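Local coordinates for StiE protein (Stigmatella aurantiaca, PDB 6ECX) that is the O-methyltransferase domain of a modular polyketide synthase, which binds S-adenosylmethionine as methyl donor, at residues 10-20 against 270-283. Residues are numbered along the deposited sequence; the frame is centred on the assembly and turned at random.
Sequences GIIASFYDSLV and SYENVYKALRGGLI
F15 and Y271 meet rim to rim, F15 CD1 standing 3.3 Å from Y271 CE1, their planes 53° apart and neither ring over the face of the other. At the root of the F15 side chain, V274 CG2 packs against F15 CB at 3.6 Å. A chi1 of 153°, with CG anti to the backbone N, sends the F15 ring to Y271, and F194 of strand 187-196 meets it as well. The far end of Y271 reaches L19, whose CD2 lies 3.2 Å from Y271 OH; L19 also touches the bound S-adenosylmethionine, and F268 packs edge-to-face with Y271. S270 sits against the F15 backbone, and its OG can donate to S14 O at 3.1 Å, although R266 O, one turn back in its own helix, competes for the same proton. Helix 11-19 and the 270-280 part of helix 263-280 run roughly antiparallel, their directions 147° apart, beside the Rossmann-like methyltransferase sheet. Toward the N-terminus of helix 11-19, I11 CG2 rests on A277 CB at 4.0 Å while its CD1 meets L282 CD1. The I12 and I283 side chains slide past each other in opposite directions, I12 CG1 3.8 Å from I283 CG2. A Schellman motif at G281 ends helix 263-280 and turns the chain into strand 283-292.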
ATOM      1  N   GLY A  10      -8.470 -15.700   3.747  1.00118.37           N
ATOM      2  CA  GLY A  10      -9.726 -16.022   3.091  1.00125.52           C
ATOM      3  C   GLY A  10     -10.254 -14.893   2.226  1.00124.49           C
ATOM      4  O   GLY A  10     -10.115 -14.919   1.003  1.00125.72           O
ATOM      5  N   ILE A  11     -10.869 -13.896   2.867  1.00122.87           N
ATOM      6  CA  ILE A  11     -11.360 -12.730   2.136  1.00126.00           C
ATOM      7  C   ILE A  11     -10.201 -11.877   1.628  1.00123.42           C
ATOM      8  O   ILE A  11     -10.308 -11.231   0.577  1.00123.62           O
ATOM      9  CB  ILE A  11     -12.318 -11.915   3.029  1.00122.11           C
ATOM     10  CG1 ILE A  11     -13.510 -12.776   3.458  1.00123.52           C
ATOM     11  CG2 ILE A  11     -12.796 -10.651   2.317  1.00117.37           C
ATOM     12  CD1 ILE A  11     -14.450 -12.075   4.407  1.00118.84           C
ATOM     13  N   ILE A  12      -9.077 -11.864   2.350  1.00117.65           N
ATOM     14  CA  ILE A  12      -7.937 -11.044   1.945  1.00106.59           C
ATOM     15  C   ILE A  12      -7.294 -11.600   0.679  1.00104.09           C
ATOM     16  O   ILE A  12      -6.907 -10.842  -0.218  1.00 92.59           O
ATOM     17  CB  ILE A  12      -6.927 -10.934   3.105  1.00 99.09           C
ATOM     18  CG1 ILE A  12      -7.501 -10.061   4.222  1.00 88.22           C
ATOM     19  CG2 ILE A  12      -5.581 -10.391   2.625  1.00 95.66           C
ATOM     20  CD1 ILE A  12      -6.593  -9.953   5.422  1.00 81.78           C
ATOM     21  N   ALA A  13      -7.191 -12.929   0.575  1.00109.06           N
ATOM     22  CA  ALA A  13      -6.525 -13.533  -0.574  1.00120.07           C
ATOM     23  C   ALA A  13      -7.303 -13.327  -1.871  1.00133.54           C
ATOM     24  O   ALA A  13      -6.696 -13.263  -2.945  1.00137.59           O
ATOM     25  CB  ALA A  13      -6.295 -15.023  -0.319  1.00122.13           C
ATOM     26  N   SER A  14      -8.635 -13.213  -1.799  1.00139.05           N
ATOM     27  CA  SER A  14      -9.434 -13.068  -3.015  1.00144.41           C
ATOM     28  C   SER A  14      -9.265 -11.694  -3.650  1.00144.86           C
ATOM     29  O   SER A  14      -9.339 -11.567  -4.878  1.00148.92           O
ATOM     30  CB  SER A  14     -10.911 -13.325  -2.713  1.00141.11           C
ATOM     31  OG  SER A  14     -11.117 -14.657  -2.285  1.00143.24           O
ATOM     32  N   PHE A  15      -9.053 -10.660  -2.836  1.00139.06           N
ATOM     33  CA  PHE A  15      -8.847  -9.316  -3.368  1.00137.19           C
ATOM     34  C   PHE A  15      -7.499  -9.199  -4.069  1.00134.87           C
ATOM     35  O   PHE A  15      -7.375  -8.500  -5.082  1.00141.09           O
ATOM     36  CB  PHE A  15      -8.972  -8.294  -2.235  1.00133.06           C
ATOM     37  CG  PHE A  15      -8.190  -7.024  -2.455  1.00132.29           C
ATOM     38  CD1 PHE A  15      -8.715  -5.989  -3.208  1.00132.74           C
ATOM     39  CD2 PHE A  15      -6.939  -6.854  -1.879  1.00130.15           C
ATOM     40  CE1 PHE A  15      -8.000  -4.816  -3.401  1.00129.26           C
ATOM     41  CE2 PHE A  15      -6.221  -5.686  -2.071  1.00126.82           C
ATOM     42  CZ  PHE A  15      -6.754  -4.665  -2.830  1.00125.70           C
ATOM     43  N   TYR A  16      -6.477  -9.876  -3.546  1.00127.81           N
ATOM     44  CA  TYR A  16      -5.146  -9.786  -4.129  1.00122.80           C
ATOM     45  C   TYR A  16      -5.020 -10.618  -5.402  1.00127.18           C
ATOM     46  O   TYR A  16      -4.219 -10.282  -6.281  1.00120.66           O
ATOM     47  CB  TYR A  16      -4.103 -10.201  -3.088  1.00122.36           C
ATOM     48  CG  TYR A  16      -3.747  -9.095  -2.113  1.00118.20           C
ATOM     49  CD1 TYR A  16      -3.368  -7.838  -2.571  1.00118.43           C
ATOM     50  CD2 TYR A  16      -3.806  -9.300  -0.739  1.00117.72           C
ATOM     51  CE1 TYR A  16      -3.039  -6.819  -1.692  1.00113.62           C
ATOM     52  CE2 TYR A  16      -3.485  -8.280   0.152  1.00111.40           C
ATOM     53  CZ  TYR A  16      -3.100  -7.046  -0.336  1.00108.52           C
ATOM     54  OH  TYR A  16      -2.778  -6.032   0.529  1.00104.28           O
ATOM     55  N   ASP A  17      -5.795 -11.698  -5.525  1.00136.00           N
ATOM     56  CA  ASP A  17      -5.864 -12.401  -6.801  1.00147.65           C
ATOM     57  C   ASP A  17      -6.533 -11.544  -7.869  1.00152.56           C
ATOM     58  O   ASP A  17      -6.237 -11.691  -9.060  1.00162.31           O
ATOM     59  CB  ASP A  17      -6.613 -13.723  -6.637  1.00150.27           C
ATOM     60  CG  ASP A  17      -5.876 -14.703  -5.749  1.00149.06           C
ATOM     61  OD1 ASP A  17      -4.626 -14.717  -5.785  1.00149.10           O
ATOM     62  OD2 ASP A  17      -6.547 -15.459  -5.015  1.00149.05           O
ATOM     63  N   SER A  18      -7.431 -10.647  -7.459  1.00150.99           N
ATOM     64  CA  SER A  18      -8.086  -9.754  -8.407  1.00156.42           C
ATOM     65  C   SER A  18      -7.096  -8.762  -9.007  1.00159.62           C
ATOM     66  O   SER A  18      -7.092  -8.534 -10.223  1.00167.20           O
ATOM     67  CB  SER A  18      -9.236  -9.021  -7.714  1.00151.98           C
ATOM     68  OG  SER A  18      -8.761  -8.088  -6.758  1.00144.02           O
ATOM     69  N   LEU A  19      -6.252  -8.157  -8.163  1.00152.09           N
ATOM     70  CA  LEU A  19      -5.255  -7.209  -8.654  1.00147.39           C
ATOM     71  C   LEU A  19      -4.330  -7.856  -9.676  1.00151.33           C
ATOM     72  O   LEU A  19      -3.919  -7.213 -10.650  1.00159.19           O
ATOM     73  CB  LEU A  19      -4.446  -6.644  -7.485  1.00138.67           C
ATOM     74  CG  LEU A  19      -5.181  -5.701  -6.536  1.00134.94           C
ATOM     75  CD1 LEU A  19      -4.327  -5.407  -5.316  1.00134.50           C
ATOM     76  CD2 LEU A  19      -5.544  -4.412  -7.249  1.00134.80           C
ATOM     77  N   VAL A  20      -3.999  -9.127  -9.476  1.00147.73           N
ATOM     78  CA  VAL A  20      -3.147  -9.864 -10.402  1.00147.89           C
ATOM     79  C   VAL A  20      -3.842 -10.040 -11.750  1.00151.63           C
ATOM     80  O   VAL A  20      -3.701  -9.208 -12.646  1.00152.79           O
ATOM     81  CB  VAL A  20      -2.750 -11.230  -9.811  1.00144.60           C
ATOM     82  CG1 VAL A  20      -1.923 -12.027 -10.811  1.00148.52           C
ATOM     83  CG2 VAL A  20      -1.994 -11.041  -8.498  1.00134.10           C
ATOM     84  N   SER A 270     -14.532  -9.079  -6.106  1.00110.79           N
ATOM     85  CA  SER A 270     -13.648  -9.183  -4.949  1.00121.52           C
ATOM     86  C   SER A 270     -13.596  -7.878  -4.173  1.00122.99           C
ATOM     87  O   SER A 270     -13.328  -7.881  -2.966  1.00121.43           O
ATOM     88  CB  SER A 270     -12.236  -9.586  -5.383  1.00126.40           C
ATOM     89  OG  SER A 270     -12.188 -10.934  -5.813  1.00135.49           O
ATOM     90  N   TYR A 271     -13.851  -6.755  -4.847  1.00123.04           N
ATOM     91  CA  TYR A 271     -13.811  -5.459  -4.184  1.00116.17           C
ATOM     92  C   TYR A 271     -15.059  -5.207  -3.343  1.00108.94           C
ATOM     93  O   TYR A 271     -14.962  -4.586  -2.277  1.00104.17           O
ATOM     94  CB  TYR A 271     -13.624  -4.349  -5.222  1.00121.90           C
ATOM     95  CG  TYR A 271     -12.297  -4.410  -5.961  1.00132.00           C
ATOM     96  CD1 TYR A 271     -11.251  -5.202  -5.498  1.00137.04           C
ATOM     97  CD2 TYR A 271     -12.090  -3.668  -7.118  1.00138.64           C
ATOM     98  CE1 TYR A 271     -10.039  -5.257  -6.171  1.00140.42           C
ATOM     99  CE2 TYR A 271     -10.880  -3.717  -7.796  1.00142.98           C
ATOM    100  CZ  TYR A 271      -9.858  -4.512  -7.316  1.00144.13           C
ATOM    101  OH  TYR A 271      -8.655  -4.569  -7.983  1.00146.42           O
ATOM    102  N   GLU A 272     -16.230  -5.684  -3.785  1.00102.16           N
ATOM    103  CA  GLU A 272     -17.429  -5.519  -2.969  1.00100.31           C
ATOM    104  C   GLU A 272     -17.381  -6.397  -1.719  1.00101.68           C
ATOM    105  O   GLU A 272     -17.907  -6.005  -0.670  1.00107.41           O
ATOM    106  CB  GLU A 272     -18.690  -5.810  -3.794  1.00100.99           C
ATOM    107  CG  GLU A 272     -18.971  -7.285  -4.046  1.00104.88           C
ATOM    108  CD  GLU A 272     -20.136  -7.524  -4.994  1.00117.93           C
ATOM    109  OE1 GLU A 272     -20.992  -6.625  -5.144  1.00119.81           O
ATOM    110  OE2 GLU A 272     -20.195  -8.619  -5.595  1.00122.47           O
ATOM    111  N   ASN A 273     -16.756  -7.577  -1.801  1.00 93.66           N
ATOM    112  CA  ASN A 273     -16.582  -8.398  -0.606  1.00 93.23           C
ATOM    113  C   ASN A 273     -15.635  -7.735   0.384  1.00 85.80           C
ATOM    114  O   ASN A 273     -15.750  -7.945   1.596  1.00 88.87           O
ATOM    115  CB  ASN A 273     -16.065  -9.782  -0.985  1.00 94.76           C
ATOM    116  CG  ASN A 273     -17.028 -10.537  -1.864  1.00105.87           C
ATOM    117  OD1 ASN A 273     -18.244 -10.407  -1.725  1.00110.98           O
ATOM    118  ND2 ASN A 273     -16.492 -11.325  -2.788  1.00111.44           N
ATOM    119  N   VAL A 274     -14.695  -6.935  -0.113  1.00 79.61           N
ATOM    120  CA  VAL A 274     -13.846  -6.164   0.782  1.00 70.89           C
ATOM    121  C   VAL A 274     -14.655  -5.066   1.466  1.00 71.32           C
ATOM    122  O   VAL A 274     -14.429  -4.754   2.641  1.00 73.12           O
ATOM    123  CB  VAL A 274     -12.632  -5.620   0.006  1.00 72.41           C
ATOM    124  CG1 VAL A 274     -11.892  -4.555   0.805  1.00 67.78           C
ATOM    125  CG2 VAL A 274     -11.674  -6.761  -0.333  1.00 75.59           C
ATOM    126  N   TYR A 275     -15.637  -4.490   0.761  1.00 70.94           N
ATOM    127  CA  TYR A 275     -16.488  -3.468   1.371  1.00 75.81           C
ATOM    128  C   TYR A 275     -17.220  -4.016   2.592  1.00 75.42           C
ATOM    129  O   TYR A 275     -17.173  -3.423   3.677  1.00 73.88           O
ATOM    130  CB  TYR A 275     -17.498  -2.918   0.356  1.00 73.93           C
ATOM    131  CG  TYR A 275     -18.444  -1.903   0.970  1.00 67.61           C
ATOM    132  CD1 TYR A 275     -18.083  -0.561   1.064  1.00 74.06           C
ATOM    133  CD2 TYR A 275     -19.677  -2.289   1.489  1.00 73.87           C
ATOM    134  CE1 TYR A 275     -18.926   0.371   1.642  1.00 65.93           C
ATOM    135  CE2 TYR A 275     -20.528  -1.366   2.076  1.00 80.66           C
ATOM    136  CZ  TYR A 275     -20.147  -0.039   2.144  1.00 80.30           C
ATOM    137  OH  TYR A 275     -20.984   0.887   2.719  1.00 79.78           O
ATOM    138  N   LYS A 276     -17.924  -5.139   2.422  1.00 70.31           N
ATOM    139  CA  LYS A 276     -18.609  -5.775   3.545  1.00 74.28           C
ATOM    140  C   LYS A 276     -17.635  -6.111   4.669  1.00 77.00           C
ATOM    141  O   LYS A 276     -17.887  -5.814   5.844  1.00 76.40           O
ATOM    142  CB  LYS A 276     -19.323  -7.037   3.062  1.00 82.06           C
ATOM    143  CG  LYS A 276     -20.381  -7.548   4.018  1.00 90.52           C
ATOM    144  CD  LYS A 276     -21.311  -8.533   3.323  1.00 93.39           C
ATOM    145  CE  LYS A 276     -22.700  -8.503   3.936  1.00 95.86           C
ATOM    146  NZ  LYS A 276     -23.660  -9.409   3.235  1.00102.40           N
ATOM    147  N   ALA A 277     -16.508  -6.729   4.320  1.00 72.25           N
ATOM    148  CA  ALA A 277     -15.547  -7.131   5.336  1.00 76.02           C
ATOM    149  C   ALA A 277     -15.033  -5.925   6.115  1.00 73.35           C
ATOM    150  O   ALA A 277     -14.840  -5.999   7.333  1.00 74.04           O
ATOM    151  CB  ALA A 277     -14.398  -7.897   4.680  1.00 73.46           C
ATOM    152  N   LEU A 278     -14.824  -4.800   5.429  1.00 68.81           N
ATOM    153  CA  LEU A 278     -14.362  -3.591   6.103  1.00 63.43           C
ATOM    154  C   LEU A 278     -15.449  -3.008   7.000  1.00 71.71           C
ATOM    155  O   LEU A 278     -15.188  -2.666   8.164  1.00 67.70           O
ATOM    156  CB  LEU A 278     -13.899  -2.567   5.068  1.00 58.21           C
ATOM    157  CG  LEU A 278     -12.570  -2.864   4.360  1.00 60.73           C
ATOM    158  CD1 LEU A 278     -12.367  -1.910   3.196  1.00 64.12           C
ATOM    159  CD2 LEU A 278     -11.400  -2.766   5.340  1.00 55.31           C
ATOM    160  N   ARG A 279     -16.679  -2.887   6.475  1.00 71.60           N
ATOM    161  CA  ARG A 279     -17.795  -2.402   7.285  1.00 65.75           C
ATOM    162  C   ARG A 279     -18.031  -3.301   8.488  1.00 73.80           C
ATOM    163  O   ARG A 279     -18.297  -2.816   9.595  1.00 78.16           O
ATOM    164  CB  ARG A 279     -19.076  -2.315   6.447  1.00 69.02           C
ATOM    165  CG  ARG A 279     -19.140  -1.176   5.444  1.00 73.05           C
ATOM    166  CD  ARG A 279     -19.086   0.210   6.095  1.00 69.56           C
ATOM    167  NE  ARG A 279     -19.393   1.245   5.112  1.00 68.26           N
ATOM    168  CZ  ARG A 279     -18.840   2.454   5.064  1.00 72.66           C
ATOM    169  NH1 ARG A 279     -17.913   2.814   5.951  1.00 70.70           N
ATOM    170  NH2 ARG A 279     -19.204   3.301   4.104  1.00 71.91           N
ATOM    171  N   GLY A 280     -17.947  -4.614   8.288  1.00 75.43           N
ATOM    172  CA  GLY A 280     -18.170  -5.570   9.344  1.00 71.12           C
ATOM    173  C   GLY A 280     -17.048  -5.733  10.332  1.00 79.95           C
ATOM    174  O   GLY A 280     -17.232  -6.426  11.337  1.00 84.11           O
ATOM    175  N   GLY A 281     -15.887  -5.120  10.083  1.00 75.46           N
ATOM    176  CA  GLY A 281     -14.749  -5.282  10.961  1.00 70.61           C
ATOM    177  C   GLY A 281     -14.014  -6.591  10.810  1.00 70.87           C
ATOM    178  O   GLY A 281     -13.118  -6.881  11.616  1.00 74.50           O
ATOM    179  N   LEU A 282     -14.352  -7.389   9.795  1.00 67.19           N
ATOM    180  CA  LEU A 282     -13.685  -8.672   9.608  1.00 73.10           C
ATOM    181  C   LEU A 282     -12.216  -8.483   9.254  1.00 68.91           C
ATOM    182  O   LEU A 282     -11.358  -9.258   9.691  1.00 68.65           O
ATOM    183  CB  LEU A 282     -14.398  -9.477   8.525  1.00 72.34           C
ATOM    184  CG  LEU A 282     -15.905  -9.672   8.727  1.00 82.07           C
ATOM    185  CD1 LEU A 282     -16.448 -10.689   7.737  1.00 79.36           C
ATOM    186  CD2 LEU A 282     -16.221 -10.089  10.158  1.00 88.13           C
ATOM    187  N   ILE A 283     -11.914  -7.473   8.438  1.00 62.39           N
ATOM    188  CA  ILE A 283     -10.543  -7.112   8.114  1.00 63.71           C
ATOM    189  C   ILE A 283     -10.383  -5.614   8.326  1.00 61.13           C
ATOM    190  O   ILE A 283     -11.361  -4.862   8.420  1.00 56.70           O
ATOM    191  CB  ILE A 283     -10.156  -7.511   6.674  1.00 65.15           C
ATOM    192  CG1 ILE A 283     -11.002  -6.743   5.662  1.00 65.71           C
ATOM    193  CG2 ILE A 283     -10.337  -9.020   6.466  1.00 63.48           C
ATOM    194  CD1 ILE A 283     -10.846  -7.245   4.238  1.00 65.63           C
TER